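Local coordinates for protein predicted metal-dependent phosphohydrolase (Magnetospirillum magnetotacticum MS-1, PDB 3KH1) that is a predicted metal-dependent phosphohydrolase of the HD-domain superfamily, possibly acting as a 5'-deoxynucleotidase, at residues 73-85 against 98-110. Sequence-based numbering, arbitrary orientation.
Sequences LIHDIVEIDAGDT and ERERKAAARLFGL
Arg106 leaves its helix with CG anti to the backbone N (chi1 -175°) and bends at chi3, which turns its guanidinium edge to Asp81, whose CG stands beside its own backbone N. The two form a side-on, two-nitrogen salt bridge at the exposed side of this contact in a mainly helical HD-domain fold, where the short helix 79-82, following the His75-Asp76 pair that matches the HD signature, packs on helix 96-108. NE meets OD2 of Asp81 at 2.7 Å through the syn lone pair, and NH2 reaches OD1; the carboxylate and guanidinium planes lie 21° apart, and both bonds are nearly straight. NH2 also pairs with Glu19 of helix 8-19, so the arginine joins three helices.

Inward, Val78 sits across the Glu100-Ala104 turn: CG1 touches the CB of Ala104 at 3.7 Å, CG2 lies against the CG of Glu100, and Trp123 of helix 113-128 packs on all three residues. Small Ala103 permits this close approach, its CB lying 3.2 Å from the O of Val78. Leu107 lays CD1 against the O of Ile77 (3.4 Å) and the CB of Ile80, while the Phe108 ring turns its edge to the O of Ile74.

At the other end, Ala82 CB packs on Arg99 CB and Glu100 CG. Glu79 and Glu100 run side by side, OE2 to OE2 at 4.1 Å, with their carboxylate planes 43° apart. One water knits this end together, accepting from Thr85 OG1 and donating to Gly83 O and, at 2.7 Å, to Glu100 OE2.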
ATOM      1  N   LEU A  73      -1.464   3.467   5.669  1.00  9.08           N
ATOM      2  CA  LEU A  73      -1.206   3.863   4.277  1.00  9.35           C
ATOM      3  C   LEU A  73      -0.545   5.247   4.235  1.00  9.15           C
ATOM      4  O   LEU A  73       0.265   5.516   3.358  1.00  9.55           O
ATOM      5  CB  LEU A  73      -2.457   3.878   3.449  1.00  9.32           C
ATOM      6  CG  LEU A  73      -3.083   2.477   3.229  1.00  9.28           C
ATOM      7  CD1 LEU A  73      -4.464   2.626   2.577  1.00 10.75           C
ATOM      8  CD2 LEU A  73      -2.166   1.610   2.315  1.00 10.08           C
ATOM      9  N   ILE A  74      -0.862   6.132   5.185  1.00  9.50           N
ATOM     10  CA  ILE A  74      -0.326   7.500   5.118  1.00 10.17           C
ATOM     11  C   ILE A  74       0.832   7.767   6.079  1.00 10.78           C
ATOM     12  O   ILE A  74       1.413   8.853   6.043  1.00 11.12           O
ATOM     13  CB  ILE A  74      -1.440   8.578   5.257  1.00 11.01           C
ATOM     14  CG1 ILE A  74      -2.161   8.554   6.603  1.00 11.55           C
ATOM     15  CG2 ILE A  74      -2.431   8.392   4.129  1.00 12.93           C
ATOM     16  CD1 ILE A  74      -1.431   9.266   7.765  1.00 13.93           C
ATOM     17  N   HIS A  75       1.158   6.817   6.968  1.00 10.45           N
ATOM     18  CA  HIS A  75       2.054   7.083   8.087  1.00 11.28           C
ATOM     19  C   HIS A  75       3.466   7.496   7.718  1.00 10.70           C
ATOM     20  O   HIS A  75       4.106   8.144   8.526  1.00 12.04           O
ATOM     21  CB  HIS A  75       2.102   5.891   9.104  1.00 11.35           C
ATOM     22  CG  HIS A  75       3.097   4.830   8.745  1.00 11.87           C
ATOM     23  ND1 HIS A  75       2.883   3.878   7.751  1.00 11.40           N
ATOM     24  CD2 HIS A  75       4.353   4.609   9.220  1.00 11.98           C
ATOM     25  CE1 HIS A  75       3.969   3.114   7.645  1.00 12.17           C
ATOM     26  NE2 HIS A  75       4.863   3.524   8.544  1.00 11.82           N
ATOM     27  N   ASP A  76       3.929   7.091   6.539  1.00 10.79           N
ATOM     28  CA  ASP A  76       5.252   7.433   6.072  1.00 10.10           C
ATOM     29  C   ASP A  76       5.299   8.477   4.969  1.00 10.58           C
ATOM     30  O   ASP A  76       6.375   8.811   4.464  1.00 11.62           O
ATOM     31  CB  ASP A  76       6.041   6.193   5.626  1.00 10.31           C
ATOM     32  CG  ASP A  76       6.828   5.555   6.762  1.00 10.98           C
ATOM     33  OD1 ASP A  76       7.065   6.229   7.794  1.00 12.38           O
ATOM     34  OD2 ASP A  76       7.254   4.405   6.540  1.00 12.01           O
ATOM     35  N   ILE A  77       4.185   9.088   4.635  1.00 10.87           N
ATOM     36  CA  ILE A  77       4.216  10.138   3.602  1.00 11.38           C
ATOM     37  C   ILE A  77       5.219  11.238   3.903  1.00 12.20           C
ATOM     38  O   ILE A  77       5.906  11.723   2.976  1.00 12.78           O
ATOM     39  CB  ILE A  77       2.802  10.648   3.291  1.00 13.07           C
ATOM     40  CG1 ILE A  77       2.044   9.555   2.455  1.00 14.07           C
ATOM     41  CG2 ILE A  77       2.847  12.035   2.602  1.00 13.95           C
ATOM     42  CD1 ILE A  77       0.542   9.816   2.294  1.00 16.36           C
ATOM     43  N   VAL A  78       5.352  11.612   5.182  1.00 12.41           N
ATOM     44  CA  VAL A  78       6.355  12.620   5.512  1.00 13.06           C
ATOM     45  C   VAL A  78       7.781  12.266   5.090  1.00 12.96           C
ATOM     46  O   VAL A  78       8.615  13.178   4.854  1.00 14.41           O
ATOM     47  CB  VAL A  78       6.369  12.975   7.024  1.00 13.43           C
ATOM     48  CG1 VAL A  78       5.056  13.732   7.392  1.00 14.98           C
ATOM     49  CG2 VAL A  78       6.648  11.727   7.918  1.00 14.69           C
ATOM     50  N   GLU A  79       8.087  10.974   4.964  1.00 12.05           N
ATOM     51  CA  GLU A  79       9.430  10.552   4.559  1.00 12.35           C
ATOM     52  C   GLU A  79       9.804  10.944   3.126  1.00 13.01           C
ATOM     53  O   GLU A  79      10.979  10.917   2.771  1.00 13.59           O
ATOM     54  CB  GLU A  79       9.655   9.048   4.837  1.00 12.43           C
ATOM     55  CG  GLU A  79       9.430   8.700   6.340  1.00 12.88           C
ATOM     56  CD  GLU A  79      10.088   7.426   6.813  1.00 12.59           C
ATOM     57  OE1 GLU A  79      10.489   6.598   6.003  1.00 14.00           O
ATOM     58  OE2 GLU A  79      10.224   7.302   8.064  1.00 16.27           O
ATOM     59  N   ILE A  80       8.828  11.273   2.280  1.00 12.63           N
ATOM     60  CA  ILE A  80       9.124  11.822   0.950  1.00 13.20           C
ATOM     61  C   ILE A  80      10.133  12.939   1.057  1.00 15.22           C
ATOM     62  O   ILE A  80      11.034  13.019   0.223  1.00 16.48           O
ATOM     63  CB  ILE A  80       7.847  12.261   0.206  1.00 13.23           C
ATOM     64  CG1 ILE A  80       7.010  11.051  -0.197  1.00 13.05           C
ATOM     65  CG2 ILE A  80       8.167  13.151  -0.990  1.00 14.93           C
ATOM     66  CD1 ILE A  80       5.597  11.376  -0.546  1.00 12.99           C
ATOM     67  N   ASP A  81       9.938  13.846   2.021  1.00 15.95           N
ATOM     68  CA  ASP A  81      10.854  14.944   2.240  1.00 17.19           C
ATOM     69  C   ASP A  81      11.864  14.644   3.352  1.00 18.61           C
ATOM     70  O   ASP A  81      13.012  15.119   3.294  1.00 20.40           O
ATOM     71  CB  ASP A  81      10.109  16.240   2.615  1.00 19.41           C
ATOM     72  CG  ASP A  81       9.277  16.848   1.484  1.00 19.28           C
ATOM     73  OD1 ASP A  81       9.299  16.347   0.317  1.00 21.08           O
ATOM     74  OD2 ASP A  81       8.653  17.918   1.815  1.00 21.42           O
ATOM     75  N   ALA A  82      11.442  13.938   4.404  1.00 17.84           N
ATOM     76  CA  ALA A  82      12.314  13.750   5.582  1.00 18.38           C
ATOM     77  C   ALA A  82      13.274  12.569   5.469  1.00 18.06           C
ATOM     78  O   ALA A  82      14.231  12.499   6.256  1.00 20.17           O
ATOM     79  CB  ALA A  82      11.495  13.631   6.862  1.00 18.35           C
ATOM     80  N   GLY A  83      13.027  11.648   4.539  1.00 16.83           N
ATOM     81  CA  GLY A  83      13.800  10.410   4.423  1.00 16.45           C
ATOM     82  C   GLY A  83      13.453   9.429   5.523  1.00 16.35           C
ATOM     83  O   GLY A  83      12.653   9.700   6.406  1.00 16.62           O
ATOM     84  N   ASP A  84      14.031   8.254   5.433  1.00 16.88           N
ATOM     85  CA  ASP A  84      13.867   7.237   6.421  1.00 16.48           C
ATOM     86  C   ASP A  84      14.985   7.345   7.460  1.00 18.44           C
ATOM     87  O   ASP A  84      16.120   7.736   7.142  1.00 20.76           O
ATOM     88  CB  ASP A  84      13.939   5.864   5.745  1.00 16.80           C
ATOM     89  CG  ASP A  84      13.777   4.719   6.727  1.00 17.30           C
ATOM     90  OD1 ASP A  84      12.683   4.645   7.282  1.00 21.93           O
ATOM     91  OD2 ASP A  84      14.708   3.926   6.929  1.00 20.72           O
ATOM     92  N   THR A  85      14.628   7.024   8.707  1.00 18.74           N
ATOM     93  CA  THR A  85      15.576   6.935   9.791  1.00 20.35           C
ATOM     94  C   THR A  85      15.499   5.524  10.363  1.00 18.67           C
ATOM     95  O   THR A  85      14.438   5.114  10.834  1.00 21.36           O
ATOM     96  CB  THR A  85      15.208   7.964  10.924  1.00 21.10           C
ATOM     97  OG1 THR A  85      15.085   9.328  10.400  1.00 26.91           O
ATOM     98  CG2 THR A  85      16.285   7.952  12.002  1.00 24.29           C
ATOM     99  N   GLU A  98      11.794  17.927  13.352  1.00 31.94           N
ATOM    100  CA  GLU A  98      11.647  19.150  12.535  1.00 31.89           C
ATOM    101  C   GLU A  98      11.475  18.842  11.044  1.00 29.82           C
ATOM    102  O   GLU A  98      10.651  19.481  10.390  1.00 30.61           O
ATOM    103  CB  GLU A  98      12.790  20.178  12.718  1.00 32.85           C
ATOM    104  CG  GLU A  98      12.631  21.459  11.875  1.00 33.94           C
ATOM    105  N   ARG A  99      12.265  17.895  10.525  1.00 28.23           N
ATOM    106  CA  ARG A  99      12.181  17.441   9.131  0.50 26.68           C
ATOM    107  C   ARG A  99      10.770  16.979   8.819  1.00 25.51           C
ATOM    108  O   ARG A  99      10.180  17.332   7.806  1.00 25.28           O
ATOM    109  CB  ARG A  99      13.117  16.245   8.897  0.50 26.41           C
ATOM    110  CG  ARG A  99      14.578  16.580   8.718  0.50 26.97           C
ATOM    111  CD  ARG A  99      15.306  15.411   8.090  0.50 26.50           C
ATOM    112  NE  ARG A  99      15.973  14.584   9.086  0.50 28.15           N
ATOM    113  CZ  ARG A  99      15.629  13.348   9.415  0.50 25.73           C
ATOM    114  NH1 ARG A  99      14.605  12.742   8.808  0.50 20.27           N
ATOM    115  NH2 ARG A  99      16.332  12.699  10.344  0.50 27.84           N
ATOM    116  N   GLU A 100      10.248  16.147   9.713  1.00 23.57           N
ATOM    117  CA  GLU A 100       8.924  15.526   9.517  1.00 22.48           C
ATOM    118  C   GLU A 100       7.802  16.562   9.670  1.00 23.46           C
ATOM    119  O   GLU A 100       6.865  16.581   8.897  1.00 22.36           O
ATOM    120  CB  GLU A 100       8.739  14.279  10.419  1.00 22.42           C
ATOM    121  CG  GLU A 100       9.659  13.126   9.991  1.00 21.45           C
ATOM    122  CD  GLU A 100       9.430  11.816  10.679  1.00 23.36           C
ATOM    123  OE1 GLU A 100       8.652  11.736  11.643  1.00 26.75           O
ATOM    124  OE2 GLU A 100      10.074  10.823  10.241  1.00 24.82           O
ATOM    125  N   ARG A 101       7.922  17.469  10.633  1.00 25.48           N
ATOM    126  CA  ARG A 101       6.926  18.540  10.799  1.00 26.91           C
ATOM    127  C   ARG A 101       6.825  19.394   9.531  1.00 26.01           C
ATOM    128  O   ARG A 101       5.714  19.625   9.036  1.00 26.08           O
ATOM    129  CB  ARG A 101       7.264  19.400  12.041  1.00 28.36           C
ATOM    130  CG  ARG A 101       6.412  20.684  12.256  1.00 33.53           C
ATOM    131  CD  ARG A 101       6.784  21.411  13.577  1.00 37.92           C
ATOM    132  NE  ARG A 101       8.123  22.020  13.493  1.00 42.40           N
ATOM    133  CZ  ARG A 101       9.212  21.653  14.195  1.00 43.75           C
ATOM    134  NH1 ARG A 101       9.183  20.670  15.112  1.00 44.38           N
ATOM    135  NH2 ARG A 101      10.356  22.289  13.981  1.00 44.76           N
ATOM    136  N   LYS A 102       7.971  19.817   8.990  1.00 24.92           N
ATOM    137  CA  LYS A 102       8.005  20.556   7.732  1.00 24.71           C
ATOM    138  C   LYS A 102       7.493  19.747   6.538  1.00 23.78           C
ATOM    139  O   LYS A 102       6.762  20.265   5.699  1.00 25.02           O
ATOM    140  CB  LYS A 102       9.418  21.061   7.405  1.00 27.09           C
ATOM    141  N   ALA A 103       7.839  18.462   6.492  1.00 21.63           N
ATOM    142  CA  ALA A 103       7.346  17.598   5.423  1.00 20.10           C
ATOM    143  C   ALA A 103       5.811  17.532   5.464  1.00 20.09           C
ATOM    144  O   ALA A 103       5.133  17.624   4.424  1.00 19.02           O
ATOM    145  CB  ALA A 103       7.949  16.209   5.585  1.00 19.52           C
ATOM    146  N   ALA A 104       5.271  17.301   6.651  1.00 19.88           N
ATOM    147  CA  ALA A 104       3.820  17.217   6.831  1.00 20.63           C
ATOM    148  C   ALA A 104       3.132  18.475   6.312  1.00 21.00           C
ATOM    149  O   ALA A 104       2.140  18.398   5.575  1.00 20.49           O
ATOM    150  CB  ALA A 104       3.477  16.974   8.249  1.00 21.52           C
ATOM    151  N   ALA A 105       3.662  19.637   6.686  1.00 21.64           N
ATOM    152  CA  ALA A 105       3.087  20.888   6.216  1.00 22.00           C
ATOM    153  C   ALA A 105       3.049  21.021   4.682  1.00 22.63           C
ATOM    154  O   ALA A 105       2.027  21.449   4.128  1.00 24.53           O
ATOM    155  CB  ALA A 105       3.785  22.076   6.857  1.00 23.71           C
ATOM    156  N   ARG A 106       4.119  20.629   3.996  1.00 21.41           N
ATOM    157  CA  ARG A 106       4.184  20.768   2.557  1.00 21.72           C
ATOM    158  C   ARG A 106       3.323  19.729   1.869  1.00 20.41           C
ATOM    159  O   ARG A 106       2.578  20.033   0.932  1.00 21.18           O
ATOM    160  CB  ARG A 106       5.615  20.635   2.040  1.00 22.16           C
ATOM    161  CG  ARG A 106       5.716  20.904   0.542  1.00 22.55           C
ATOM    162  CD  ARG A 106       7.095  20.630   0.007  1.00 23.45           C
ATOM    163  NE  ARG A 106       7.356  19.202  -0.227  1.00 22.53           N
ATOM    164  CZ  ARG A 106       6.946  18.496  -1.293  1.00 22.58           C
ATOM    165  NH1 ARG A 106       6.213  19.041  -2.266  1.00 24.88           N
ATOM    166  NH2 ARG A 106       7.333  17.251  -1.429  1.00 22.22           N
ATOM    167  N   LEU A 107       3.444  18.474   2.321  1.00 17.81           N
ATOM    168  CA  LEU A 107       2.806  17.365   1.637  1.00 16.39           C
ATOM    169  C   LEU A 107       1.316  17.329   1.907  1.00 15.92           C
ATOM    170  O   LEU A 107       0.525  17.331   0.953  1.00 16.16           O
ATOM    171  CB  LEU A 107       3.490  16.043   2.015  1.00 16.00           C
ATOM    172  CG  LEU A 107       4.883  15.890   1.330  1.00 15.96           C
ATOM    173  CD1 LEU A 107       5.778  14.971   2.115  1.00 18.44           C
ATOM    174  CD2 LEU A 107       4.684  15.484  -0.138  1.00 18.13           C
ATOM    175  N   PHE A 108       0.906  17.231   3.175  1.00 16.32           N
ATOM    176  CA  PHE A 108      -0.532  17.281   3.481  1.00 17.24           C
ATOM    177  C   PHE A 108      -1.136  18.624   3.047  1.00 17.77           C
ATOM    178  O   PHE A 108      -2.312  18.671   2.705  1.00 18.13           O
ATOM    179  CB  PHE A 108      -0.817  16.960   4.964  1.00 17.85           C
ATOM    180  CG  PHE A 108      -0.375  15.557   5.355  1.00 16.77           C
ATOM    181  CD1 PHE A 108      -0.876  14.435   4.704  1.00 15.83           C
ATOM    182  CD2 PHE A 108       0.575  15.345   6.341  1.00 17.49           C
ATOM    183  CE1 PHE A 108      -0.456  13.157   5.035  1.00 15.40           C
ATOM    184  CE2 PHE A 108       0.985  14.040   6.658  1.00 17.55           C
ATOM    185  CZ  PHE A 108       0.472  12.991   6.015  1.00 14.50           C
ATOM    186  N   GLY A 109      -0.317  19.675   2.978  1.00 18.16           N
ATOM    187  CA  GLY A 109      -0.794  20.992   2.577  1.00 18.89           C
ATOM    188  C   GLY A 109      -1.225  21.029   1.122  1.00 18.90           C
ATOM    189  O   GLY A 109      -1.877  21.984   0.716  1.00 20.76           O
ATOM    190  N   LEU A 110      -0.844  20.037   0.313  1.00 18.98           N
ATOM    191  CA  LEU A 110      -1.372  19.911  -1.053  1.00 17.42           C
ATOM    192  C   LEU A 110      -2.885  19.609  -1.069  1.00 17.55           C
ATOM    193  O   LEU A 110      -3.584  19.922  -2.021  1.00 18.41           O
ATOM    194  CB  LEU A 110      -0.621  18.829  -1.827  1.00 18.59           C
ATOM    195  CG  LEU A 110       0.865  19.108  -2.138  1.00 20.21           C
ATOM    196  CD1 LEU A 110       1.517  17.859  -2.748  1.00 19.47           C
ATOM    197  CD2 LEU A 110       1.039  20.348  -3.047  1.00 23.08           C
TER
HETATM  198  O   HOH W   1      12.534  10.554   9.047  1.00 24.89           O